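Local coordinates for protein profilin-2 (Acanthamoeba castellanii, PDB 1F2K) that binds monomeric actin, blocking its polymerization at high concentration and enhancing it at low, and binds PIP2, inhibiting formation of IP3 and DG, at residues 20-23 against 27-30; 39-44 against 60-65; 56-59 against 65-68; 76-81 against 85-90. All coordinates share one frame; numbering follows the deposited sequence.

Overall arrangement
The profilin fold is a worked example of an antiparallel sheet built largely from strands that follow one another in the chain, with 94-100 joining the first hairpin to the rest. Contact 1 comes first along the chain and closes the hairpin at one side. Contacts 2 and 3 lie at the other, where helices 39-50 and 53-58 meet the hairpin of strands 60-62 and 65-72; they share Thr65, with centres about 10 Å apart. Contact 4 pairs strands 76-81 and 84-90 deeper in the sheet, its centre about 10 Å from that of contact 3, whereas the centres of contacts 1 and 3 are about 20 Å apart. Contact 4 packs on helix 106-121, which carries the actin-binding Lys115.

Contact 1: residues 20-23 against 27-30; sequences AIIG and NTWA
A classic beta bulge sets the geometry of this hairpin, where Ile21 of strand 18-23 faces both Trp29 and Ala30 at the outer strand 28-31 of the profilin sheet. The bulge shows in how one carbonyl is shared. Ile21 O takes a short bond of 2.6 Å from Trp29 N and a weak one from Ala30 N. In return Ile21 N donates to Ala30 O over 3.0 Å. Toward the turn, Gly23 N reaches Asn27 O at 2.8 Å and is nearly straight, with 169° at the hydrogen.

The two faces are packed differently. Ile21 and Ala30 turn to the side covered by helix 2-11, where both touch Trp2. On the reverse face Ile22 crosses Thr28 at a slant: CG1 of Ile22 rests 3.3 Å from Asn27 O, and its CD1 reaches Thr28 OG1. That hydroxyl stands beside its own backbone N (chi1 -61°), while the CG2 branch is swung toward Ile21 O.

Trp29 leans back over the start of the turn and also meets Trp2 edge-to-face, on the side of the molecule where profilins generally bind poly-L-proline. Its indole covers the peptide between Ile22 and Gly23, with Ile22 C beneath the rim of one face and NE1 3.4 Å from Gly23 CA.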
loop_
_atom_site.group_PDB
_atom_site.type_symbol
_atom_site.label_atom_id
_atom_site.label_comp_id
_atom_site.label_asym_id
_atom_site.label_seq_id
_atom_site.Cartn_x
_atom_site.Cartn_y
_atom_site.Cartn_z
ATOM N N ALA A 20 -1.601 -0.377 5.931
ATOM C CA ALA A 20 -0.697 -1.322 6.591
ATOM C C ALA A 20 0.723 -1.085 6.142
ATOM O O ALA A 20 0.954 -0.400 5.176
ATOM C CB ALA A 20 -1.094 -2.755 6.266
ATOM N N ILE A 21 1.692 -1.608 6.873
ATOM C CA ILE A 21 3.078 -1.433 6.459
ATOM C C ILE A 21 3.634 -2.839 6.540
ATOM O O ILE A 21 3.565 -3.513 7.583
ATOM C CB ILE A 21 3.894 -0.459 7.383
ATOM C CG1 ILE A 21 3.468 1.010 7.143
ATOM C CG2 ILE A 21 5.381 -0.615 7.062
ATOM C CD1 ILE A 21 4.013 2.049 8.117
ATOM N N ILE A 22 4.219 -3.264 5.430
ATOM C CA ILE A 22 4.685 -4.630 5.318
ATOM C C ILE A 22 6.170 -4.749 5.094
ATOM O O ILE A 22 6.825 -3.793 4.633
ATOM C CB ILE A 22 3.824 -5.305 4.168
ATOM C CG1 ILE A 22 3.129 -6.507 4.735
ATOM C CG2 ILE A 22 4.618 -5.629 2.881
ATOM C CD1 ILE A 22 1.850 -6.125 5.361
ATOM N N GLY A 23 6.729 -5.896 5.454
ATOM C CA GLY A 23 8.155 -6.104 5.167
ATOM C C GLY A 23 8.295 -6.603 3.705
ATOM O O GLY A 23 7.291 -6.967 3.082
ATOM N N ASN A 27 5.174 -9.909 5.319
ATOM C CA ASN A 27 4.566 -9.999 6.651
ATOM C C ASN A 27 4.355 -8.589 7.192
ATOM O O ASN A 27 5.196 -7.688 7.014
ATOM C CB ASN A 27 5.446 -10.816 7.605
ATOM C CG ASN A 27 5.277 -12.316 7.427
ATOM O OD1 ASN A 27 4.171 -12.858 7.554
ATOM N ND2 ASN A 27 6.369 -12.990 7.147
ATOM N N THR A 28 3.217 -8.406 7.831
ATOM C CA THR A 28 2.796 -7.119 8.370
ATOM C C THR A 28 3.596 -6.567 9.527
ATOM O O THR A 28 3.731 -7.230 10.556
ATOM C CB THR A 28 1.382 -7.211 8.886
ATOM O OG1 THR A 28 0.505 -7.566 7.810
ATOM C CG2 THR A 28 0.961 -5.889 9.597
ATOM N N TRP A 29 4.128 -5.361 9.380
ATOM C CA TRP A 29 4.830 -4.738 10.518
ATOM C C TRP A 29 3.842 -4.000 11.460
ATOM O O TRP A 29 4.028 -3.959 12.668
ATOM C CB TRP A 29 5.828 -3.756 10.025
ATOM C CG TRP A 29 6.999 -4.395 9.462
ATOM C CD1 TRP A 29 7.109 -5.661 9.028
ATOM C CD2 TRP A 29 8.269 -3.792 9.288
ATOM N NE1 TRP A 29 8.378 -5.903 8.588
ATOM C CE2 TRP A 29 9.117 -4.764 8.742
ATOM C CE3 TRP A 29 8.775 -2.522 9.559
ATOM C CZ2 TRP A 29 10.457 -4.513 8.454
ATOM C CZ3 TRP A 29 10.070 -2.278 9.289
ATOM C CH2 TRP A 29 10.914 -3.284 8.733
ATOM N N ALA A 30 2.803 -3.392 10.898
ATOM C CA ALA A 30 1.788 -2.721 11.705
ATOM C C ALA A 30 0.592 -2.626 10.785
ATOM O O ALA A 30 0.757 -2.685 9.560
ATOM C CB ALA A 30 2.256 -1.328 12.139
#

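Contact 2: residues 39-44 against 60-65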
loop_
_atom_site.group_PDB
_atom_site.type_symbol
_atom_site.label_atom_id
_atom_site.label_comp_id
_atom_site.label_asym_id
_atom_site.label_seq_id
_atom_site.Cartn_x
_atom_site.Cartn_y
_atom_site.Cartn_z
ATOM N N PRO A 39 -0.159 -12.659 4.576
ATOM C CA PRO A 39 1.274 -12.785 4.290
ATOM C C PRO A 39 1.392 -13.255 2.816
ATOM O O PRO A 39 2.333 -12.906 2.076
ATOM C CB PRO A 39 1.726 -13.856 5.283
ATOM C CG PRO A 39 0.827 -13.594 6.487
ATOM C CD PRO A 39 -0.526 -13.363 5.826
ATOM N N ALA A 40 0.401 -14.029 2.390
ATOM C CA ALA A 40 0.376 -14.537 1.021
ATOM C C ALA A 40 0.252 -13.356 0.062
ATOM O O ALA A 40 1.147 -13.152 -0.775
ATOM C CB ALA A 40 -0.791 -15.491 0.850
ATOM N N ASN A 41 -0.825 -12.564 0.186
ATOM C CA ASN A 41 -0.989 -11.394 -0.708
ATOM C C ASN A 41 0.187 -10.422 -0.626
ATOM O O ASN A 41 0.629 -9.879 -1.659
ATOM C CB ASN A 41 -2.237 -10.570 -0.391
ATOM C CG ASN A 41 -3.505 -11.346 -0.544
ATOM O OD1 ASN A 41 -3.569 -12.322 -1.315
ATOM N ND2 ASN A 41 -4.548 -10.920 0.181
ATOM N N GLY A 42 0.667 -10.195 0.602
ATOM C CA GLY A 42 1.758 -9.263 0.829
ATOM C C GLY A 42 2.981 -9.595 0.014
ATOM O O GLY A 42 3.562 -8.724 -0.633
ATOM N N ALA A 43 3.361 -10.868 0.034
ATOM C CA ALA A 43 4.532 -11.348 -0.706
ATOM C C ALA A 43 4.337 -11.108 -2.188
ATOM O O ALA A 43 5.239 -10.615 -2.860
ATOM C CB ALA A 43 4.730 -12.837 -0.455
ATOM N N ALA A 44 3.149 -11.458 -2.689
ATOM C CA ALA A 44 2.854 -11.280 -4.101
ATOM C C ALA A 44 3.100 -9.843 -4.446
ATOM O O ALA A 44 3.776 -9.522 -5.433
ATOM C CB ALA A 44 1.413 -11.655 -4.397
ATOM N N PHE A 60 -4.125 -7.811 -8.409
ATOM C CA PHE A 60 -3.643 -8.321 -7.105
ATOM C C PHE A 60 -4.666 -8.210 -5.981
ATOM O O PHE A 60 -5.518 -7.336 -6.026
ATOM C CB PHE A 60 -2.351 -7.600 -6.695
ATOM C CG PHE A 60 -2.475 -6.089 -6.601
ATOM C CD1 PHE A 60 -2.091 -5.276 -7.664
ATOM C CD2 PHE A 60 -2.987 -5.478 -5.445
ATOM C CE1 PHE A 60 -2.215 -3.873 -7.581
ATOM C CE2 PHE A 60 -3.115 -4.076 -5.354
ATOM C CZ PHE A 60 -2.728 -3.276 -6.423
ATOM N N GLU A 61 -4.592 -9.096 -4.985
ATOM C CA GLU A 61 -5.536 -9.074 -3.856
ATOM C C GLU A 61 -4.990 -8.470 -2.564
ATOM O O GLU A 61 -3.815 -8.611 -2.250
ATOM C CB GLU A 61 -6.025 -10.486 -3.508
ATOM C CG GLU A 61 -6.976 -11.136 -4.535
ATOM C CD GLU A 61 -7.842 -12.265 -3.940
ATOM O OE1 GLU A 61 -8.607 -11.982 -2.961
ATOM O OE2 GLU A 61 -7.759 -13.415 -4.462
ATOM N N LEU A 62 -5.867 -7.828 -1.801
ATOM C CA LEU A 62 -5.476 -7.236 -0.529
ATOM C C LEU A 62 -6.673 -7.181 0.417
ATOM O O LEU A 62 -7.619 -6.451 0.189
ATOM C CB LEU A 62 -4.880 -5.833 -0.747
ATOM C CG LEU A 62 -3.347 -5.634 -0.608
ATOM C CD1 LEU A 62 -2.675 -6.915 -0.278
ATOM C CD2 LEU A 62 -2.743 -5.087 -1.883
ATOM N N ALA A 63 -6.613 -7.971 1.482
ATOM C CA ALA A 63 -7.693 -8.013 2.461
ATOM C C ALA A 63 -9.076 -8.322 1.836
ATOM O O ALA A 63 -10.072 -7.591 2.043
ATOM C CB ALA A 63 -7.736 -6.692 3.264
ATOM N N GLY A 64 -9.121 -9.413 1.071
ATOM C CA GLY A 64 -10.366 -9.862 0.476
ATOM C C GLY A 64 -10.731 -9.249 -0.851
ATOM O O GLY A 64 -11.152 -9.982 -1.754
ATOM N N THR A 65 -10.594 -7.926 -0.972
ATOM C CA THR A 65 -10.912 -7.200 -2.213
ATOM C C THR A 65 -9.848 -7.512 -3.243
ATOM O O THR A 65 -8.717 -7.830 -2.873
ATOM C CB THR A 65 -10.925 -5.675 -2.003
ATOM O OG1 THR A 65 -11.984 -5.316 -1.102
ATOM C CG2 THR A 65 -11.130 -4.978 -3.300
#
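This is a small van der Waals contact at the margin of the sheet, in which Asn41, on the first turn of helix 39-50, lays its side chain against the backbone of Glu61 in the outer strand 60-62. The nearest approach is from carbon: Asn41 CB lies 3.1 Å from Glu61 O, and CG is almost as close. An asparagine beside a carbonyl suggests an amide hydrogen bond, yet here ND2 stands 3.4 Å from Glu61 O at an angle too poor to make one. The amide passes across the carbonyl instead. Its other branch, OD1, comes alongside Glu61 CB at 3.8 Å, and the amide plane is turned 35° from that of the Glu61 carboxylate. With CG anti to its own carbonyl carbon (chi1 -61°), the group projects from the helix toward the strand.

Just beyond this point the strand enters the type I' turn of a tight beta hairpin, running from Leu62 to Thr65 and leading into strand 65-72. Leu62 N donates to Thr65 O at 3.0 Å, joining the two ends of the turn, and both central residues, Ala63 and Gly64, adopt positive phi. Leu62 bends its CD1 branch back to Asn41 CB, 3.7 Å away, adding an apolar touch at the root of the side chain. Leu62 also packs on Val37 and Tyr67. At the helix, Asn41 N is hydrogen-bonded to Ser38 OG, which ties down the backbone from which the amide projects.

Contact 3: residues 56-59 against 65-68; sequences RSNG and TRYV
Arg66 reaches from strand 65-72 to Asn58 at the end of helix 53-58, and its route explains the contact. From CB the chain leaves with CG anti to the backbone N (chi1 178°), then bends sharply about the CB-CG bond (chi2 75°). CD passes beside Phe60 O, the carbonyl that receives the backbone bond of Tyr67 N. NE then comes within 3.1 Å of Asn58 O, although its angle is poor for a hydrogen bond, and CZ sits equally near. Of the two terminal nitrogens, NH2 makes the closest approach, 2.7 Å from Asn58 O, and also lies 3.2 Å from Asn58 CB. NH1 turns to the other side, where it lies against Glu61 CG and forms a long, weak ion pair with Glu61 OE2. A positive guanidinium set obliquely beside a last-turn helix carbonyl is probably favoured by the negative end of the helix dipole.

The motif beneath is a helix-to-strand junction: Gly59 leaves helical geometry with positive phi (72°) and sends the chain straight into strand 60-62, which runs antiparallel to 65-72. Having no side chain, Gly59 lies right against the neighbouring strand. Its CA directs a hydrogen at Tyr67 O in a CA-H...O contact of 3.3 Å, and its CA is 4.5 Å from that of Val68. Beyond, the backbone of Val68 is bonded to Lys80, fixing this strand from its other edge.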
loop_
_atom_site.group_PDB
_atom_site.type_symbol
_atom_site.label_atom_id
_atom_site.label_comp_id
_atom_site.label_asym_id
_atom_site.label_seq_id
_atom_site.Cartn_x
_atom_site.Cartn_y
_atom_site.Cartn_z
ATOM N N ARG A 56 0.133 -7.552 -13.687
ATOM C CA ARG A 56 -0.420 -6.902 -14.844
ATOM C C ARG A 56 -1.484 -7.802 -15.481
ATOM O O ARG A 56 -2.515 -7.311 -15.925
ATOM C CB ARG A 56 0.691 -6.537 -15.849
ATOM C CG ARG A 56 1.645 -5.455 -15.305
ATOM C CD ARG A 56 2.721 -5.097 -16.319
ATOM N NE ARG A 56 3.686 -4.082 -15.854
ATOM C CZ ARG A 56 3.465 -2.758 -15.734
ATOM N NH1 ARG A 56 2.278 -2.180 -16.025
ATOM N NH2 ARG A 56 4.481 -1.987 -15.345
ATOM N N SER A 57 -1.289 -9.114 -15.510
ATOM C CA SER A 57 -2.327 -9.925 -16.148
ATOM C C SER A 57 -3.558 -10.218 -15.265
ATOM O O SER A 57 -4.704 -10.267 -15.754
ATOM C CB SER A 57 -1.715 -11.232 -16.709
ATOM O OG SER A 57 -1.495 -12.241 -15.726
ATOM N N ASN A 58 -3.347 -10.377 -13.959
ATOM C CA ASN A 58 -4.486 -10.671 -13.081
ATOM C C ASN A 58 -4.731 -9.655 -11.971
ATOM O O ASN A 58 -5.630 -9.869 -11.147
ATOM C CB ASN A 58 -4.305 -12.051 -12.431
ATOM C CG ASN A 58 -3.895 -13.126 -13.435
ATOM O OD1 ASN A 58 -4.618 -13.397 -14.394
ATOM N ND2 ASN A 58 -2.729 -13.742 -13.216
ATOM N N GLY A 59 -3.959 -8.557 -11.951
ATOM C CA GLY A 59 -4.093 -7.576 -10.879
ATOM C C GLY A 59 -3.528 -8.151 -9.566
ATOM O O GLY A 59 -2.550 -8.911 -9.612
ATOM N N THR A 65 -10.594 -7.926 -0.972
ATOM C CA THR A 65 -10.912 -7.200 -2.213
ATOM C C THR A 65 -9.848 -7.512 -3.243
ATOM O O THR A 65 -8.717 -7.830 -2.873
ATOM C CB THR A 65 -10.925 -5.675 -2.003
ATOM O OG1 THR A 65 -11.984 -5.316 -1.102
ATOM C CG2 THR A 65 -11.130 -4.978 -3.300
ATOM N N ARG A 66 -10.238 -7.451 -4.518
ATOM C CA ARG A 66 -9.360 -7.707 -5.666
ATOM C C ARG A 66 -9.158 -6.362 -6.354
ATOM O O ARG A 66 -10.080 -5.508 -6.378
ATOM C CB ARG A 66 -10.024 -8.665 -6.667
ATOM C CG ARG A 66 -9.178 -8.952 -7.928
ATOM C CD ARG A 66 -8.033 -9.906 -7.620
ATOM N NE ARG A 66 -7.524 -10.633 -8.790
ATOM C CZ ARG A 66 -6.600 -11.598 -8.720
ATOM N NH1 ARG A 66 -6.095 -11.956 -7.551
ATOM N NH2 ARG A 66 -6.134 -12.180 -9.817
ATOM N N TYR A 67 -7.978 -6.173 -6.946
ATOM C CA TYR A 67 -7.678 -4.903 -7.593
ATOM C C TYR A 67 -7.095 -5.043 -8.998
ATOM O O TYR A 67 -6.570 -6.084 -9.385
ATOM C CB TYR A 67 -6.716 -4.087 -6.705
ATOM C CG TYR A 67 -7.319 -3.576 -5.377
ATOM C CD1 TYR A 67 -8.037 -2.387 -5.307
ATOM C CD2 TYR A 67 -7.134 -4.290 -4.186
ATOM C CE1 TYR A 67 -8.540 -1.916 -4.069
ATOM C CE2 TYR A 67 -7.635 -3.852 -2.985
ATOM C CZ TYR A 67 -8.330 -2.655 -2.925
ATOM O OH TYR A 67 -8.765 -2.196 -1.702
ATOM N N VAL A 68 -7.209 -3.965 -9.754
ATOM C CA VAL A 68 -6.699 -3.909 -11.105
ATOM C C VAL A 68 -5.539 -2.920 -11.140
ATOM O O VAL A 68 -5.632 -1.763 -10.686
ATOM C CB VAL A 68 -7.846 -3.501 -12.084
ATOM C CG1 VAL A 68 -7.297 -3.162 -13.494
ATOM C CG2 VAL A 68 -8.865 -4.661 -12.143
#

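Contact 4: residues 76-81 against 85-90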
loop_
_atom_site.group_PDB
_atom_site.type_symbol
_atom_site.label_atom_id
_atom_site.label_comp_id
_atom_site.label_asym_id
_atom_site.label_seq_id
_atom_site.Cartn_x
_atom_site.Cartn_y
_atom_site.Cartn_z
ATOM N N SER A 76 6.382 2.104 -7.131
ATOM C CA SER A 76 4.948 2.152 -6.848
ATOM C C SER A 76 4.038 1.152 -7.549
ATOM O O SER A 76 4.260 0.742 -8.690
ATOM C CB SER A 76 4.455 3.570 -7.135
ATOM O OG SER A 76 5.352 4.562 -6.608
ATOM N N VAL A 77 3.007 0.728 -6.844
ATOM C CA VAL A 77 2.041 -0.167 -7.442
ATOM C C VAL A 77 0.692 0.310 -6.896
ATOM O O VAL A 77 0.471 0.380 -5.684
ATOM C CB VAL A 77 2.281 -1.622 -7.093
ATOM C CG1 VAL A 77 1.111 -2.426 -7.554
ATOM C CG2 VAL A 77 3.531 -2.161 -7.786
ATOM N N TYR A 78 -0.177 0.699 -7.820
ATOM C CA TYR A 78 -1.489 1.221 -7.509
ATOM C C TYR A 78 -2.528 0.354 -8.164
ATOM O O TYR A 78 -2.380 -0.025 -9.324
ATOM C CB TYR A 78 -1.675 2.613 -8.096
ATOM C CG TYR A 78 -0.860 3.760 -7.569
ATOM C CD1 TYR A 78 0.149 3.601 -6.614
ATOM C CD2 TYR A 78 -1.055 5.012 -8.082
ATOM C CE1 TYR A 78 0.951 4.713 -6.196
ATOM C CE2 TYR A 78 -0.280 6.102 -7.685
ATOM C CZ TYR A 78 0.721 5.963 -6.749
ATOM O OH TYR A 78 1.480 7.095 -6.430
ATOM N N GLY A 79 -3.594 0.099 -7.423
ATOM C CA GLY A 79 -4.715 -0.677 -7.914
ATOM C C GLY A 79 -5.972 0.180 -7.824
ATOM O O GLY A 79 -5.996 1.191 -7.116
ATOM N N LYS A 80 -7.011 -0.171 -8.581
ATOM C CA LYS A 80 -8.272 0.570 -8.497
ATOM C C LYS A 80 -9.428 -0.407 -8.628
ATOM O O LYS A 80 -9.266 -1.503 -9.195
ATOM C CB LYS A 80 -8.368 1.691 -9.549
ATOM C CG LYS A 80 -8.864 1.300 -10.918
ATOM C CD LYS A 80 -9.602 2.451 -11.640
ATOM C CE LYS A 80 -8.713 3.691 -11.871
ATOM N NZ LYS A 80 -9.276 4.726 -12.825
ATOM N N LYS A 81 -10.557 -0.036 -8.028
ATOM C CA LYS A 81 -11.790 -0.838 -8.028
ATOM C C LYS A 81 -12.931 0.153 -7.912
ATOM O O LYS A 81 -13.376 0.482 -6.805
ATOM C CB LYS A 81 -11.862 -1.781 -6.826
ATOM C CG LYS A 81 -13.210 -2.504 -6.744
ATOM C CD LYS A 81 -13.372 -3.348 -5.482
ATOM C CE LYS A 81 -14.652 -4.209 -5.509
ATOM N NZ LYS A 81 -14.966 -4.787 -4.145
ATOM N N GLY A 85 -9.786 2.064 -4.265
ATOM C CA GLY A 85 -8.447 1.731 -4.725
ATOM C C GLY A 85 -7.424 1.637 -3.610
ATOM O O GLY A 85 -7.708 1.883 -2.438
ATOM N N VAL A 86 -6.207 1.288 -3.981
ATOM C CA VAL A 86 -5.150 1.146 -3.005
ATOM C C VAL A 86 -3.865 1.715 -3.560
ATOM O O VAL A 86 -3.524 1.473 -4.734
ATOM C CB VAL A 86 -4.918 -0.339 -2.681
ATOM C CG1 VAL A 86 -4.579 -1.088 -3.936
ATOM C CG2 VAL A 86 -3.787 -0.488 -1.678
ATOM N N ILE A 87 -3.160 2.490 -2.733
ATOM C CA ILE A 87 -1.866 3.059 -3.145
ATOM C C ILE A 87 -0.768 2.286 -2.411
ATOM O O ILE A 87 -0.789 2.247 -1.174
ATOM C CB ILE A 87 -1.739 4.531 -2.723
ATOM C CG1 ILE A 87 -2.918 5.345 -3.252
ATOM C CG2 ILE A 87 -0.473 5.099 -3.233
ATOM C CD1 ILE A 87 -2.965 5.509 -4.750
ATOM N N THR A 88 0.156 1.627 -3.116
ATOM C CA THR A 88 1.227 0.947 -2.362
ATOM C C THR A 88 2.507 1.500 -2.882
ATOM O O THR A 88 2.596 1.802 -4.049
ATOM C CB THR A 88 1.235 -0.584 -2.483
ATOM O OG1 THR A 88 1.660 -0.967 -3.788
ATOM C CG2 THR A 88 -0.150 -1.125 -2.183
ATOM N N VAL A 89 3.464 1.679 -1.979
ATOM C CA VAL A 89 4.781 2.233 -2.290
ATOM C C VAL A 89 5.833 1.440 -1.555
ATOM O O VAL A 89 5.594 1.013 -0.403
ATOM C CB VAL A 89 4.904 3.687 -1.835
ATOM C CG1 VAL A 89 6.229 4.299 -2.355
ATOM C CG2 VAL A 89 3.725 4.463 -2.317
ATOM N N LYS A 90 6.979 1.257 -2.224
ATOM C CA LYS A 90 8.108 0.489 -1.703
ATOM C C LYS A 90 9.285 1.284 -1.169
ATOM O O LYS A 90 9.878 2.113 -1.898
ATOM C CB LYS A 90 8.637 -0.448 -2.778
ATOM C CG LYS A 90 9.902 -1.227 -2.381
ATOM C CD LYS A 90 10.209 -2.228 -3.494
ATOM C CE LYS A 90 11.504 -3.017 -3.304
ATOM N NZ LYS A 90 11.626 -4.120 -4.312
#
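Val77 O is gripped twice by Thr88: OG1 donates to it across 2.6 Å and the backbone N across 2.9 Å. The hydroxyl can do so because it sits between the backbone N and carbonyl carbon of its own residue (chi1 71°), which brings it beside Val77 CB. Val77 N repays the bond to Thr88 O at 3.0 Å. Two residues along, Gly79 and Val86 exchange a second pair of backbone bonds, N to O each way, with Val86 N 3.1 Å from Gly79 O.

In the non-hydrogen-bonded pair between these, Tyr78 and Ile87 meet through a CH-pi contact. Ile87 CD1 stands over the middle of the phenol ring, 3.8 Å from its centroid and only 8° off the normal, while CG2 presses on ring atom CE1 at 3.3 Å. Thr88 O lies in the plane of the same ring, at its edge.

These pairs belong to an antiparallel beta hairpin, strands 76-81 and 84-90, whose segments 76-81 and 85-90 run 175° apart in direction near the middle of the profilin sheet. What positions the side chains comes from both faces. Tyr78 OH and Ser76 OG each bond Glu114 OE2 on helix 106-121, which fixes the ring's far end; Val89, on the same face, packs on this helix too, about 9 Å from the side chain of the actin-binding Lys115. On the opposite face, Phe49 of helix 39-50 covers Val77 and Thr88, and Leu45 adds a further contact to Thr88.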